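Local coordinates for dITP/XTP pyrophosphatase (Coxiella burnetii, PDB 3TQU), which probably hydrolyses non-canonical purine nucleoside triphosphates such as XTP, dITP and ITP to their monophosphates and diphosphate, clearing them from the nucleotide pool, at residues A119-V124 with I183-Q188. Residues are numbered along the deposited sequence; the frame is centred on the assembly and turned at random.
Sequences ASFHCV and ISHRGQ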
# COMPACT_ATOMS: atom_id res chain seq x y z
N ALA A 119 -7.03 -8.44 -18.30
CA ALA A 119 -7.49 -7.36 -17.44
C ALA A 119 -7.55 -7.84 -16.00
O ALA A 119 -7.53 -9.04 -15.73
CB ALA A 119 -8.85 -6.86 -17.90
N SER A 120 -7.63 -6.89 -15.07
CA SER A 120 -7.72 -7.22 -13.66
C SER A 120 -8.58 -6.20 -12.94
O SER A 120 -8.55 -5.01 -13.26
CB SER A 120 -6.33 -7.26 -13.02
OG SER A 120 -5.47 -8.14 -13.72
N PHE A 121 -9.37 -6.67 -11.97
CA PHE A 121 -10.05 -5.80 -11.03
C PHE A 121 -9.16 -5.67 -9.80
O PHE A 121 -8.57 -6.66 -9.36
CB PHE A 121 -11.38 -6.40 -10.59
CG PHE A 121 -12.55 -5.97 -11.42
CD1 PHE A 121 -12.89 -4.62 -11.52
CD2 PHE A 121 -13.35 -6.90 -12.06
CE1 PHE A 121 -13.97 -4.22 -12.28
CE2 PHE A 121 -14.44 -6.50 -12.82
CZ PHE A 121 -14.75 -5.16 -12.92
N HIS A 122 -9.08 -4.46 -9.25
CA HIS A 122 -8.28 -4.22 -8.05
C HIS A 122 -9.13 -3.60 -6.96
O HIS A 122 -9.95 -2.72 -7.23
CB HIS A 122 -7.11 -3.29 -8.36
CG HIS A 122 -6.12 -3.85 -9.32
ND1 HIS A 122 -4.93 -4.43 -8.93
CD2 HIS A 122 -6.15 -3.94 -10.68
CE1 HIS A 122 -4.27 -4.84 -9.99
NE2 HIS A 122 -4.98 -4.55 -11.06
N CYS A 123 -8.92 -4.05 -5.73
CA CYS A 123 -9.51 -3.39 -4.57
C CYS A 123 -8.44 -3.15 -3.52
O CYS A 123 -7.81 -4.10 -3.04
CB CYS A 123 -10.63 -4.23 -3.97
SG CYS A 123 -11.30 -3.53 -2.43
N VAL A 124 -8.22 -1.89 -3.18
CA VAL A 124 -7.24 -1.55 -2.17
C VAL A 124 -7.94 -0.91 -0.98
O VAL A 124 -8.61 0.11 -1.13
CB VAL A 124 -6.16 -0.58 -2.71
CG1 VAL A 124 -5.13 -0.27 -1.62
CG2 VAL A 124 -5.49 -1.17 -3.94
N ILE A 183 -15.05 -14.48 -4.53
CA ILE A 183 -13.80 -14.63 -5.27
C ILE A 183 -13.29 -13.32 -5.87
O ILE A 183 -12.20 -13.29 -6.45
CB ILE A 183 -13.94 -15.67 -6.40
CG1 ILE A 183 -14.87 -15.14 -7.50
CG2 ILE A 183 -14.44 -17.01 -5.85
CD1 ILE A 183 -14.88 -16.00 -8.75
N SER A 184 -14.07 -12.26 -5.76
CA SER A 184 -13.72 -11.00 -6.42
C SER A 184 -12.52 -10.31 -5.78
O SER A 184 -11.98 -10.77 -4.77
CB SER A 184 -14.91 -10.04 -6.41
OG SER A 184 -15.18 -9.61 -5.09
N HIS A 185 -12.13 -9.20 -6.38
CA HIS A 185 -11.08 -8.35 -5.85
C HIS A 185 -11.47 -7.81 -4.48
O HIS A 185 -10.63 -7.71 -3.58
CB HIS A 185 -10.79 -7.21 -6.82
CG HIS A 185 -12.01 -6.46 -7.25
ND1 HIS A 185 -13.10 -7.08 -7.82
CD2 HIS A 185 -12.31 -5.14 -7.21
CE1 HIS A 185 -14.02 -6.17 -8.11
NE2 HIS A 185 -13.56 -4.98 -7.75
N ARG A 186 -12.75 -7.48 -4.32
CA ARG A 186 -13.25 -7.02 -3.03
C ARG A 186 -13.24 -8.16 -2.01
O ARG A 186 -12.80 -7.99 -0.88
CB ARG A 186 -14.66 -6.44 -3.15
CG ARG A 186 -14.71 -5.05 -3.77
CD ARG A 186 -16.10 -4.44 -3.61
NE ARG A 186 -16.59 -4.55 -2.24
CZ ARG A 186 -16.24 -3.74 -1.24
NH1 ARG A 186 -15.39 -2.75 -1.46
NH2 ARG A 186 -16.75 -3.92 -0.03
N GLY A 187 -13.74 -9.32 -2.42
CA GLY A 187 -13.75 -10.48 -1.55
C GLY A 187 -12.36 -10.79 -1.01
O GLY A 187 -12.20 -11.08 0.18
N GLN A 188 -11.36 -10.74 -1.88
CA GLN A 188 -9.98 -11.04 -1.48
C GLN A 188 -9.42 -9.98 -0.54
O GLN A 188 -8.79 -10.31 0.47
CB GLN A 188 -9.09 -11.21 -2.71
CG GLN A 188 -9.44 -12.43 -3.56
CD GLN A 188 -8.65 -12.51 -4.85
OE1 GLN A 188 -7.45 -12.77 -4.85
NE2 GLN A 188 -9.32 -12.28 -5.97
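Phe121 and His185 form an offset aromatic stack where the first turn of helix 185-199 packs against central strand 118-128 of the mixed sheet in this HAM1-family fold. The ring planes lie 12° apart and the centroids 4.6 Å, but the slip is large: Phe121 CB, rather than its ring, sits over the middle of the imidazole, a CH-pi contact of 3.4 Å to the His185 centroid. Histidine suits this place because its flat pi face accepts the CB hydrogens of Phe121 at close range. Its chi1 of 51°, with CG between backbone N and carbonyl carbon, turns one face of the imidazole to Phe121 CB and brings His185 CD2 to 3.4 Å from His122 O. The Phe121 ring also meets Phe163 of strand 163-165, and the side chain touches Tyr159 and Asp160, which are predicted to bind substrate. The small Cys123 lets the helix come close: its CB lies 3.5 Å from His185 O, and its SG, anti to the backbone N, lies 4.0 Å from Arg186 CG. The NH2 of that arginine forms a salt bridge with Glu19; His185 and Arg186 are themselves predicted to bind substrate. No hydrogen bond joins the two segments, and buried His185 ND1 has no polar partner in the model. Ser184 N-caps the helix, its OG accepting from Gly187 N at 3.0 Å in a nearly straight bond of 171°.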